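Local structure of aspartate-semialdehyde dehydrogenase (Candida albicans, 3HSK) at residues Leu177-Lys182 / Tyr336-Gly341; Thr196-Ala201 / Asp229-Glu234; Pro43-His48 / Ile371-Lys376; Pro134-Ile139 / Glu143-Val148. The protein catalyses the NADPH-dependent reductive dephosphorylation of 4-phospho-L-aspartate to aspartate semialdehyde, the second step toward methionine and threonine in Candida albicans. One frame throughout, in Å; residues are numbered along the deposited sequence.

Contact 1: Leu177-Lys182 / Tyr336-Gly341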
loop_
_atom_site.group_PDB
_atom_site.type_symbol
_atom_site.label_atom_id
_atom_site.label_comp_id
_atom_site.label_asym_id
_atom_site.label_seq_id
_atom_site.Cartn_x
_atom_site.Cartn_y
_atom_site.Cartn_z
ATOM N N LEU A 177 -2.398 9.163 9.695
ATOM C CA LEU A 177 -2.734 9.918 8.497
ATOM C C LEU A 177 -2.717 11.424 8.752
ATOM O O LEU A 177 -2.092 12.164 7.998
ATOM C CB LEU A 177 -4.085 9.482 7.912
ATOM C CG LEU A 177 -4.578 10.248 6.672
ATOM C CD1 LEU A 177 -3.532 10.288 5.537
ATOM C CD2 LEU A 177 -5.905 9.681 6.164
ATOM N N VAL A 178 -3.382 11.863 9.820
ATOM C CA VAL A 178 -3.543 13.301 10.099
ATOM C C VAL A 178 -2.305 13.964 10.703
ATOM O O VAL A 178 -2.112 15.178 10.552
ATOM C CB VAL A 178 -4.799 13.609 10.978
ATOM C CG1 VAL A 178 -6.075 13.176 10.267
ATOM C CG2 VAL A 178 -4.693 12.969 12.359
ATOM N N ALA A 179 -1.473 13.168 11.374
ATOM C CA ALA A 179 -0.298 13.675 12.086
ATOM C C ALA A 179 0.589 14.618 11.272
ATOM O O ALA A 179 0.870 15.725 11.724
ATOM C CB ALA A 179 0.521 12.531 12.678
ATOM N N PRO A 180 1.060 14.183 10.085
ATOM C CA PRO A 180 1.815 15.142 9.277
ATOM C C PRO A 180 0.959 16.242 8.624
ATOM O O PRO A 180 1.486 17.295 8.264
ATOM C CB PRO A 180 2.470 14.253 8.210
ATOM C CG PRO A 180 1.550 13.105 8.063
ATOM C CD PRO A 180 1.001 12.855 9.442
ATOM N N LEU A 181 -0.342 16.005 8.482
ATOM C CA LEU A 181 -1.217 16.955 7.799
ATOM C C LEU A 181 -1.412 18.281 8.552
ATOM O O LEU A 181 -1.606 19.320 7.918
ATOM C CB LEU A 181 -2.585 16.329 7.490
ATOM C CG LEU A 181 -2.700 15.038 6.665
ATOM C CD1 LEU A 181 -4.159 14.636 6.557
ATOM C CD2 LEU A 181 -2.065 15.142 5.271
ATOM N N LYS A 182 -1.359 18.242 9.886
ATOM C CA LYS A 182 -1.648 19.424 10.706
ATOM C C LYS A 182 -0.679 20.594 10.486
ATOM O O LYS A 182 -1.141 21.690 10.153
ATOM C CB LYS A 182 -1.777 19.084 12.197
ATOM C CG LYS A 182 -2.219 20.273 13.080
ATOM C CD LYS A 182 -3.625 20.751 12.721
ATOM C CE LYS A 182 -4.114 21.862 13.669
ATOM N NZ LYS A 182 -5.502 22.305 13.324
ATOM N N TYR A 336 8.737 9.880 18.542
ATOM C CA TYR A 336 7.961 10.691 17.610
ATOM C C TYR A 336 6.559 10.122 17.391
ATOM O O TYR A 336 6.334 8.927 17.562
ATOM C CB TYR A 336 8.672 10.789 16.257
ATOM C CG TYR A 336 10.013 11.488 16.281
ATOM C CD1 TYR A 336 11.186 10.773 16.488
ATOM C CD2 TYR A 336 10.112 12.863 16.067
ATOM C CE1 TYR A 336 12.425 11.404 16.497
ATOM C CE2 TYR A 336 11.353 13.509 16.074
ATOM C CZ TYR A 336 12.502 12.768 16.291
ATOM O OH TYR A 336 13.734 13.387 16.301
ATOM N N GLY A 337 5.624 10.983 17.000
ATOM C CA GLY A 337 4.283 10.550 16.633
ATOM C C GLY A 337 4.341 9.685 15.391
ATOM O O GLY A 337 3.788 8.584 15.357
ATOM N N VAL A 338 5.032 10.198 14.376
ATOM C CA VAL A 338 5.218 9.511 13.106
ATOM C C VAL A 338 6.645 9.687 12.577
ATOM O O VAL A 338 7.332 10.666 12.906
ATOM C CB VAL A 338 4.217 10.005 12.020
ATOM C CG1 VAL A 338 2.773 9.607 12.365
ATOM C CG2 VAL A 338 4.340 11.522 11.781
ATOM N N SER A 339 7.090 8.727 11.775
ATOM C CA SER A 339 8.257 8.910 10.929
ATOM C C SER A 339 7.718 9.110 9.535
ATOM O O SER A 339 6.773 8.431 9.131
ATOM C CB SER A 339 9.170 7.685 10.950
ATOM O OG SER A 339 9.666 7.434 12.250
ATOM N N VAL A 340 8.305 10.051 8.807
ATOM C CA VAL A 340 7.872 10.350 7.459
ATOM C C VAL A 340 9.083 10.345 6.526
ATOM O O VAL A 340 10.109 10.960 6.826
ATOM C CB VAL A 340 7.119 11.709 7.385
ATOM C CG1 VAL A 340 6.775 12.058 5.947
ATOM C CG2 VAL A 340 5.850 11.679 8.234
ATOM N N GLY A 341 8.958 9.636 5.405
ATOM C CA GLY A 341 10.039 9.548 4.427
ATOM C C GLY A 341 9.559 9.686 2.999
ATOM O O GLY A 341 8.355 9.755 2.738
#
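Val338 pushes both of its methyls at the helix, and Ala179 is what they meet: CG1 of Val338 lies 3.7 Å from CB of Ala179, and CG2 of Val338 sits 4.1 Å from the same carbon. The single methyl of Ala179 thus rests against the fork of the valine. CA of Ala179 and CA of Val338 are 7.0 Å apart, a spacing in keeping with so small a side chain between them. The torsion of Val338 explains the double contact: with CG1 anti to the carbonyl carbon (chi1 -67°), both branches are turned to the helix. One residue on, the pyrrolidine of Pro180 makes a broader, blunter bump. Its CD approaches CG2 of Val338 at 4.3 Å, while CB of Pro180 lies 4.2 Å from CG2 of Val340, so the ring spans the two valines, whose side chains leave the same face of the strand. Pro180 has no N-H to give to the preceding turn, and the helix is kinked there. The fit is modest in area, buried and wholly apolar. The two axes run 71° apart, so the strand passes across the helix and meets it at two consecutive residues, Ala179 and Pro180. Helix 172-188 here packs on the six-stranded mixed sheet of the dimerisation domain. Val338 and Val340 also lean on Val355 and Met353 of adjacent strand 351-357, and the far flank of the helix, through Leu177 and Leu181, covers strands 191-199 and 273-280.

Contact 2: Thr196-Ala201 / Asp229-Glu234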
loop_
_atom_site.group_PDB
_atom_site.type_symbol
_atom_site.label_atom_id
_atom_site.label_comp_id
_atom_site.label_asym_id
_atom_site.label_seq_id
_atom_site.Cartn_x
_atom_site.Cartn_y
_atom_site.Cartn_z
ATOM N N THR A 196 -4.715 7.530 0.868
ATOM C CA THR A 196 -3.851 6.710 1.705
ATOM C C THR A 196 -4.079 5.224 1.431
ATOM O O THR A 196 -5.221 4.742 1.415
ATOM C CB THR A 196 -4.020 7.012 3.214
ATOM O OG1 THR A 196 -3.036 6.283 3.958
ATOM C CG2 THR A 196 -5.414 6.644 3.721
ATOM N N THR A 197 -2.986 4.511 1.174
ATOM C CA THR A 197 -3.011 3.061 1.181
ATOM C C THR A 197 -2.206 2.603 2.388
ATOM O O THR A 197 -1.019 2.924 2.514
ATOM C CB THR A 197 -2.446 2.451 -0.107
ATOM O OG1 THR A 197 -3.225 2.893 -1.225
ATOM C CG2 THR A 197 -2.500 0.933 -0.050
ATOM N N THR A 198 -2.861 1.861 3.278
ATOM C CA THR A 198 -2.197 1.425 4.493
ATOM C C THR A 198 -1.585 0.025 4.367
ATOM O O THR A 198 -2.059 -0.827 3.613
ATOM C CB THR A 198 -3.111 1.504 5.728
ATOM O OG1 THR A 198 -4.008 0.387 5.741
ATOM C CG2 THR A 198 -3.910 2.824 5.745
ATOM N N LEU A 199 -0.506 -0.175 5.106
ATOM C CA LEU A 199 0.117 -1.464 5.263
ATOM C C LEU A 199 0.160 -1.684 6.767
ATOM O O LEU A 199 1.093 -1.251 7.438
ATOM C CB LEU A 199 1.520 -1.459 4.639
ATOM C CG LEU A 199 1.629 -1.352 3.110
ATOM C CD1 LEU A 199 1.541 0.084 2.633
ATOM C CD2 LEU A 199 2.934 -1.952 2.629
ATOM N N GLN A 200 -0.878 -2.334 7.293
ATOM C CA GLN A 200 -1.094 -2.392 8.743
ATOM C C GLN A 200 -0.585 -3.655 9.418
ATOM O O GLN A 200 -0.774 -4.761 8.923
ATOM C CB GLN A 200 -2.556 -2.099 9.095
ATOM C CG GLN A 200 -2.897 -0.636 8.886
ATOM C CD GLN A 200 -4.368 -0.331 8.963
ATOM O OE1 GLN A 200 -4.986 0.005 7.960
ATOM N NE2 GLN A 200 -4.939 -0.429 10.159
ATOM N N ALA A 201 0.055 -3.455 10.565
ATOM C CA ALA A 201 0.666 -4.514 11.344
ATOM C C ALA A 201 -0.367 -5.290 12.153
ATOM O O ALA A 201 -1.511 -4.848 12.307
ATOM C CB ALA A 201 1.713 -3.926 12.259
ATOM N N ASP A 229 -13.833 3.476 5.916
ATOM C CA ASP A 229 -14.866 4.448 6.289
ATOM C C ASP A 229 -14.438 5.275 7.504
ATOM O O ASP A 229 -14.587 6.495 7.516
ATOM C CB ASP A 229 -16.201 3.746 6.546
ATOM C CG ASP A 229 -16.815 3.178 5.274
ATOM O OD1 ASP A 229 -16.454 3.631 4.162
ATOM O OD2 ASP A 229 -17.665 2.269 5.380
ATOM N N LYS A 230 -13.892 4.591 8.507
ATOM C CA LYS A 230 -13.271 5.205 9.677
ATOM C C LYS A 230 -12.259 6.261 9.244
ATOM O O LYS A 230 -12.384 7.437 9.583
ATOM C CB LYS A 230 -12.559 4.114 10.475
ATOM C CG LYS A 230 -12.490 4.312 11.969
ATOM C CD LYS A 230 -12.306 2.975 12.701
ATOM C CE LYS A 230 -13.607 2.140 12.706
ATOM N NZ LYS A 230 -13.574 0.974 13.644
ATOM N N LEU A 231 -11.277 5.829 8.462
ATOM C CA LEU A 231 -10.192 6.681 7.989
ATOM C C LEU A 231 -10.703 7.898 7.212
ATOM O O LEU A 231 -10.264 9.021 7.447
ATOM C CB LEU A 231 -9.240 5.851 7.121
ATOM C CG LEU A 231 -7.725 6.013 7.261
ATOM C CD1 LEU A 231 -7.331 6.054 8.705
ATOM C CD2 LEU A 231 -7.021 4.861 6.581
ATOM N N GLU A 232 -11.641 7.666 6.300
ATOM C CA GLU A 232 -12.191 8.721 5.460
ATOM C C GLU A 232 -13.059 9.732 6.223
ATOM O O GLU A 232 -12.954 10.936 5.995
ATOM C CB GLU A 232 -12.971 8.117 4.292
ATOM C CG GLU A 232 -12.071 7.428 3.276
ATOM C CD GLU A 232 -12.838 6.678 2.214
ATOM O OE1 GLU A 232 -14.069 6.865 2.105
ATOM O OE2 GLU A 232 -12.204 5.891 1.484
ATOM N N TRP A 233 -13.897 9.235 7.131
ATOM C CA TRP A 233 -14.812 10.081 7.894
ATOM C C TRP A 233 -14.138 10.813 9.054
ATOM O O TRP A 233 -14.371 12.006 9.259
ATOM C CB TRP A 233 -16.005 9.265 8.412
ATOM C CG TRP A 233 -17.108 10.127 8.927
ATOM C CD1 TRP A 233 -18.227 10.521 8.245
ATOM C CD2 TRP A 233 -17.198 10.723 10.228
ATOM N NE1 TRP A 233 -19.014 11.318 9.047
ATOM C CE2 TRP A 233 -18.406 11.460 10.268
ATOM C CE3 TRP A 233 -16.384 10.695 11.371
ATOM C CZ2 TRP A 233 -18.815 12.172 11.404
ATOM C CZ3 TRP A 233 -16.789 11.407 12.504
ATOM C CH2 TRP A 233 -17.994 12.137 12.506
ATOM N N GLU A 234 -13.326 10.094 9.824
ATOM C CA GLU A 234 -12.696 10.661 11.020
ATOM C C GLU A 234 -11.734 11.804 10.709
ATOM O O GLU A 234 -11.668 12.785 11.449
ATOM C CB GLU A 234 -11.970 9.578 11.818
ATOM C CG GLU A 234 -12.896 8.588 12.513
ATOM C CD GLU A 234 -12.165 7.675 13.483
ATOM O OE1 GLU A 234 -10.967 7.902 13.753
ATOM O OE2 GLU A 234 -12.794 6.728 13.983
#
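The backbones of Thr196, on an extended strand, and Leu231, on a regular helix, stay well apart, CA of Thr196 being 8.9 Å from CA of Leu231. The leucine side chain bridges that gap. Its CD2 meets CG2 of Thr196 at 3.7 Å and CG2 of Thr198 at 3.8 Å, tip to tip in both cases, so one leucine methyl touches two threonine methyls that leave the same face of the strand. Here helix 227-238 packs against the mixed sheet of the dimerisation domain, at strand 191-199, and Leu231 also touches Ala261 on the neighbouring strand 258-262 and Ser173 and Thr174 on helix 172-188. The threonine hydroxyls are used separately from their methyls. In Thr196 the hydroxyl stands anti to the backbone N (chi1 -173°) and bonds to Glu274 OE1. Thr198 OG1 lies close to Gln200 OE1, too close at 2.5 Å for the bond to be taken at face value. Gln200 NE2 bonds Glu227 OE2, at the first residue of helix 227-238. The side chain of Thr198 lies about 6 Å from that of His272, the predicted proton acceptor. Glu232 carries a salt bridge to Lys352 of the second subunit.

Contact 3: Pro43-His48 / Ile371-Lys376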
loop_
_atom_site.group_PDB
_atom_site.type_symbol
_atom_site.label_atom_id
_atom_site.label_comp_id
_atom_site.label_asym_id
_atom_site.label_seq_id
_atom_site.Cartn_x
_atom_site.Cartn_y
_atom_site.Cartn_z
ATOM N N PRO A 43 4.021 9.861 36.805
ATOM C CA PRO A 43 4.162 10.536 38.097
ATOM C C PRO A 43 2.946 11.384 38.478
ATOM O O PRO A 43 2.790 11.753 39.643
ATOM C CB PRO A 43 5.379 11.455 37.883
ATOM C CG PRO A 43 6.010 11.010 36.587
ATOM C CD PRO A 43 4.878 10.486 35.782
ATOM N N GLU A 44 2.101 11.684 37.497
ATOM C CA GLU A 44 0.988 12.608 37.676
ATOM C C GLU A 44 -0.340 11.886 37.919
ATOM O O GLU A 44 -1.302 12.499 38.381
ATOM C CB GLU A 44 0.875 13.506 36.443
ATOM C CG GLU A 44 0.491 14.951 36.710
ATOM C CD GLU A 44 0.906 15.879 35.569
ATOM O OE1 GLU A 44 2.057 15.761 35.086
ATOM O OE2 GLU A 44 0.083 16.726 35.157
ATOM N N PHE A 45 -0.389 10.591 37.607
ATOM C CA PHE A 45 -1.622 9.809 37.743
ATOM C C PHE A 45 -1.512 8.663 38.740
ATOM O O PHE A 45 -0.433 8.118 38.970
ATOM C CB PHE A 45 -2.091 9.279 36.380
ATOM C CG PHE A 45 -2.479 10.360 35.414
ATOM C CD1 PHE A 45 -3.726 10.977 35.504
ATOM C CD2 PHE A 45 -1.598 10.768 34.419
ATOM C CE1 PHE A 45 -4.087 11.988 34.614
ATOM C CE2 PHE A 45 -1.948 11.774 33.525
ATOM C CZ PHE A 45 -3.195 12.386 33.622
ATOM N N GLU A 46 -2.654 8.316 39.326
ATOM C CA GLU A 46 -2.768 7.201 40.257
ATOM C C GLU A 46 -3.881 6.275 39.776
ATOM O O GLU A 46 -5.042 6.692 39.669
ATOM C CB GLU A 46 -3.080 7.720 41.669
ATOM C CG GLU A 46 -3.206 6.645 42.750
ATOM C CD GLU A 46 -3.730 7.192 44.075
ATOM O OE1 GLU A 46 -3.173 8.197 44.578
ATOM O OE2 GLU A 46 -4.698 6.610 44.617
ATOM N N ILE A 47 -3.517 5.031 39.472
ATOM C CA ILE A 47 -4.487 4.012 39.081
ATOM C C ILE A 47 -5.350 3.657 40.292
ATOM O O ILE A 47 -4.878 3.050 41.254
ATOM C CB ILE A 47 -3.804 2.760 38.478
ATOM C CG1 ILE A 47 -2.982 3.151 37.239
ATOM C CG2 ILE A 47 -4.848 1.706 38.114
ATOM C CD1 ILE A 47 -1.883 2.173 36.854
ATOM N N HIS A 48 -6.614 4.057 40.231
ATOM C CA HIS A 48 -7.504 4.009 41.386
ATOM C C HIS A 48 -8.621 2.977 41.246
ATOM O O HIS A 48 -9.026 2.366 42.233
ATOM C CB HIS A 48 -8.099 5.400 41.637
ATOM C CG HIS A 48 -8.691 5.565 42.999
ATOM N ND1 HIS A 48 -10.051 5.630 43.216
ATOM C CD2 HIS A 48 -8.110 5.672 44.217
ATOM C CE1 HIS A 48 -10.281 5.774 44.508
ATOM N NE2 HIS A 48 -9.121 5.800 45.138
ATOM N N ILE A 371 -4.360 13.292 26.234
ATOM C CA ILE A 371 -5.645 13.991 26.366
ATOM C C ILE A 371 -5.917 14.365 27.822
ATOM O O ILE A 371 -6.334 15.485 28.106
ATOM C CB ILE A 371 -6.826 13.155 25.817
ATOM C CG1 ILE A 371 -6.740 13.041 24.287
ATOM C CG2 ILE A 371 -8.173 13.754 26.254
ATOM C CD1 ILE A 371 -7.685 12.013 23.668
ATOM N N ALA A 372 -5.668 13.423 28.733
ATOM C CA ALA A 372 -5.858 13.643 30.169
ATOM C C ALA A 372 -4.908 14.707 30.721
ATOM O O ALA A 372 -5.284 15.464 31.614
ATOM C CB ALA A 372 -5.702 12.339 30.938
ATOM N N GLU A 373 -3.685 14.751 30.190
ATOM C CA GLU A 373 -2.714 15.795 30.533
ATOM C C GLU A 373 -3.183 17.165 30.033
ATOM O O GLU A 373 -3.086 18.159 30.748
ATOM C CB GLU A 373 -1.343 15.476 29.942
ATOM C CG GLU A 373 -0.550 14.433 30.707
ATOM C CD GLU A 373 0.622 13.895 29.906
ATOM O OE1 GLU A 373 0.949 14.477 28.850
ATOM O OE2 GLU A 373 1.220 12.885 30.328
ATOM N N ILE A 374 -3.695 17.202 28.806
ATOM C CA ILE A 374 -4.283 18.416 28.259
ATOM C C ILE A 374 -5.471 18.854 29.122
ATOM O O ILE A 374 -5.626 20.036 29.396
ATOM C CB ILE A 374 -4.711 18.252 26.779
ATOM C CG1 ILE A 374 -3.501 17.900 25.904
ATOM C CG2 ILE A 374 -5.391 19.535 26.261
ATOM C CD1 ILE A 374 -3.863 17.286 24.555
ATOM N N LEU A 375 -6.295 17.897 29.553
ATOM C CA LEU A 375 -7.403 18.191 30.464
ATOM C C LEU A 375 -6.905 18.679 31.825
ATOM O O LEU A 375 -7.516 19.563 32.428
ATOM C CB LEU A 375 -8.314 16.971 30.642
ATOM C CG LEU A 375 -9.141 16.478 29.447
ATOM C CD1 LEU A 375 -9.725 15.096 29.737
ATOM C CD2 LEU A 375 -10.250 17.467 29.056
ATOM N N LYS A 376 -5.798 18.100 32.294
ATOM C CA LYS A 376 -5.168 18.478 33.572
ATOM C C LYS A 376 -4.683 19.929 33.534
ATOM O O LYS A 376 -5.095 20.747 34.362
ATOM C CB LYS A 376 -4.030 17.506 33.920
ATOM C CG LYS A 376 -2.987 18.024 34.906
ATOM C CD LYS A 376 -3.408 17.847 36.350
ATOM C CE LYS A 376 -2.368 18.448 37.292
ATOM N NZ LYS A 376 -2.819 18.425 38.716
#
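Phe45 sends the far end of its ring to the helix: CZ of Phe45 comes 3.7 Å from CB of Ala372, and CE1 of Phe45 is 4.0 Å from that methyl, which approaches the ring obliquely. CG of Glu373 sits at the ring edge, near its plane, 4.1 Å from CE2 of Phe45. The ring and carboxylate planes are close to parallel, 16° apart. Beside them Glu44 crosses the aliphatic part of Lys376. Its OE2 lies 3.3 Å from CG of Lys376, whereas OE2 of Glu44 and NZ of Lys376 are 4.9 Å apart, a distance at which some attraction may remain, without a salt bridge. The lysine chain bends at chi2 (84°), which brings CE of Lys376 back to 3.7 Å from OE2 of Glu44. All this lies in the nucleotide-binding part of the enzyme, whose core is a parallel sheet: residues 43-48 lead into strand 45-52, while helix 364-376 ends with residues 371-376, near the C-terminus. The contact joins sequence ends more than 300 residues apart. In the second shell, His42 contacts three of these residues, NE2 bonding Glu373 OE2, ND1 bonding Glu44 N and its ring meeting Phe45 edge-to-face, which probably fixes their places. OE1 of Glu373 accepts from Ser309 N. On the helix's sheet-facing side Ile371 and Leu375 rest on strand 165-169, while Phe45 also touches Leu39 of helix 30-39.

Contact 4: Pro134-Ile139 / Glu143-Val148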
loop_
_atom_site.group_PDB
_atom_site.type_symbol
_atom_site.label_atom_id
_atom_site.label_comp_id
_atom_site.label_asym_id
_atom_site.label_seq_id
_atom_site.Cartn_x
_atom_site.Cartn_y
_atom_site.Cartn_z
ATOM N N PRO A 134 -15.724 15.635 21.079
ATOM C CA PRO A 134 -14.443 15.826 20.416
ATOM C C PRO A 134 -13.823 14.492 20.019
ATOM O O PRO A 134 -13.820 13.540 20.805
ATOM C CB PRO A 134 -13.591 16.530 21.484
ATOM C CG PRO A 134 -14.567 17.122 22.418
ATOM C CD PRO A 134 -15.694 16.140 22.461
ATOM N N LEU A 135 -13.348 14.424 18.782
ATOM C CA LEU A 135 -12.606 13.273 18.302
ATOM C C LEU A 135 -11.176 13.737 18.131
ATOM O O LEU A 135 -10.859 14.465 17.192
ATOM C CB LEU A 135 -13.198 12.751 16.992
ATOM C CG LEU A 135 -12.495 11.586 16.296
ATOM C CD1 LEU A 135 -12.454 10.332 17.170
ATOM C CD2 LEU A 135 -13.183 11.314 14.971
ATOM N N VAL A 136 -10.324 13.314 19.055
ATOM C CA VAL A 136 -9.036 13.952 19.268
ATOM C C VAL A 136 -7.847 13.026 19.014
ATOM O O VAL A 136 -7.729 11.964 19.630
ATOM C CB VAL A 136 -8.948 14.561 20.710
ATOM C CG1 VAL A 136 -7.560 15.113 20.998
ATOM C CG2 VAL A 136 -9.998 15.657 20.900
ATOM N N VAL A 137 -7.001 13.432 18.074
ATOM C CA VAL A 137 -5.624 12.970 17.990
ATOM C C VAL A 137 -4.851 14.091 18.679
ATOM O O VAL A 137 -4.681 15.168 18.096
ATOM C CB VAL A 137 -5.168 12.813 16.520
ATOM C CG1 VAL A 137 -3.676 12.486 16.426
ATOM C CG2 VAL A 137 -6.000 11.762 15.805
ATOM N N PRO A 138 -4.423 13.869 19.937
ATOM C CA PRO A 138 -3.914 14.946 20.807
ATOM C C PRO A 138 -2.694 15.723 20.306
ATOM O O PRO A 138 -2.441 16.821 20.801
ATOM C CB PRO A 138 -3.605 14.229 22.127
ATOM C CG PRO A 138 -3.485 12.792 21.771
ATOM C CD PRO A 138 -4.432 12.569 20.636
ATOM N N ILE A 139 -1.958 15.170 19.343
ATOM C CA ILE A 139 -0.815 15.866 18.751
ATOM C C ILE A 139 -1.234 16.666 17.513
ATOM O O ILE A 139 -0.406 17.312 16.864
ATOM C CB ILE A 139 0.364 14.892 18.401
ATOM C CG1 ILE A 139 -0.012 13.937 17.259
ATOM C CG2 ILE A 139 0.810 14.113 19.637
ATOM C CD1 ILE A 139 1.187 13.342 16.519
ATOM N N GLU A 143 -7.283 21.425 20.213
ATOM C CA GLU A 143 -8.146 22.601 20.339
ATOM C C GLU A 143 -9.624 22.219 20.309
ATOM O O GLU A 143 -10.481 22.956 20.795
ATOM C CB GLU A 143 -7.828 23.654 19.259
ATOM C CG GLU A 143 -7.973 23.166 17.804
ATOM C CD GLU A 143 -6.701 22.528 17.255
ATOM O OE1 GLU A 143 -5.811 22.154 18.050
ATOM O OE2 GLU A 143 -6.591 22.402 16.016
ATOM N N HIS A 144 -9.912 21.052 19.751
ATOM C CA HIS A 144 -11.273 20.548 19.723
ATOM C C HIS A 144 -11.803 20.247 21.137
ATOM O O HIS A 144 -13.010 20.158 21.355
ATOM C CB HIS A 144 -11.361 19.345 18.781
ATOM C CG HIS A 144 -11.489 19.725 17.336
ATOM N ND1 HIS A 144 -11.803 18.813 16.351
ATOM C CD2 HIS A 144 -11.377 20.925 16.715
ATOM C CE1 HIS A 144 -11.855 19.430 15.183
ATOM N NE2 HIS A 144 -11.608 20.714 15.377
ATOM N N ILE A 145 -10.889 20.141 22.097
ATOM C CA ILE A 145 -11.249 19.994 23.511
ATOM C C ILE A 145 -11.880 21.275 24.106
ATOM O O ILE A 145 -12.592 21.203 25.120
ATOM C CB ILE A 145 -10.039 19.492 24.346
ATOM C CG1 ILE A 145 -9.720 18.036 23.963
ATOM C CG2 ILE A 145 -10.296 19.630 25.847
ATOM C CD1 ILE A 145 -8.459 17.450 24.603
ATOM N N ASP A 146 -11.641 22.426 23.469
ATOM C CA ASP A 146 -12.227 23.700 23.916
ATOM C C ASP A 146 -13.742 23.590 24.040
ATOM O O ASP A 146 -14.342 24.248 24.886
ATOM C CB ASP A 146 -11.895 24.863 22.968
ATOM C CG ASP A 146 -10.396 25.111 22.812
ATOM O OD1 ASP A 146 -9.590 24.611 23.627
ATOM O OD2 ASP A 146 -10.026 25.820 21.849
ATOM N N VAL A 147 -14.353 22.767 23.187
ATOM C CA VAL A 147 -15.805 22.562 23.220
ATOM C C VAL A 147 -16.271 22.071 24.596
ATOM O O VAL A 147 -17.222 22.623 25.162
ATOM C CB VAL A 147 -16.283 21.615 22.102
ATOM C CG1 VAL A 147 -17.781 21.364 22.204
ATOM C CG2 VAL A 147 -15.952 22.202 20.747
ATOM N N VAL A 148 -15.591 21.062 25.144
ATOM C CA VAL A 148 -15.928 20.574 26.487
ATOM C C VAL A 148 -15.422 21.534 27.559
ATOM O O VAL A 148 -16.074 21.709 28.587
ATOM C CB VAL A 148 -15.451 19.105 26.778
ATOM C CG1 VAL A 148 -15.968 18.132 25.721
ATOM C CG2 VAL A 148 -13.932 19.012 26.920
#
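Pro134 sets its ring at a slant against Val148, with CG of Pro134 3.7 Å from CG1 of Val148 and CD of Pro134 at 3.8 Å from the same methyl. This is the opening of a beta-alpha-beta unit in the nucleotide-binding domain, where the short, weakly bonded strand 135-136, at the edge of the parallel sheet within the chain, is followed by helix 146-157 and then strand 165-169. The proline ring also rides on the backbone of His144, its CB being 3.7 Å from His144 O and its CG 3.6 Å from that oxygen. Two residues along, Val136 crosses Ile145 at about a right angle. The valine uses CG2, the branch beside its backbone N, and Ile145 answers with CG1, placed anti to its own carbonyl carbon (chi1 -69°). The imidazole of His144 turns away from this packing, and its NE2 bonds Gly240 O. Ile167 of strand 165-169 touches Pro134, Val136, Ile145 and Val148 alike, so the closing strand of the unit lies against both segments. Asn141, in the short connection, holds the turn by bonds to Leu135 O and Val137 N. The closest approach between Val136 and Ile145 is 3.9 Å, from CG2 to CG1.

Contacts 1, 2 and 4 touch one another in pairs, and contact 3 joins the group through contact 4. Between contacts 1 and 2, Leu177 CD2 lies 3.9 Å from Thr196 CG2, helix 172-188 leading directly into strand 191-199. Contact 4 is tied to contact 1 by the salt bridge Lys182 NZ to Glu143 OE2, at 2.9 Å, and to contact 2 where Glu234 CG meets Leu135 CD2. It meets contact 3 where Leu375 packs on Ile145. Contacts 1 and 2 lie near the predicted catalytic residues: between side chains, Val338 is about 8 Å from Cys172, and Leu231 about 9 Å from it. Contacts 3 and 4 lie away from the annotated sites.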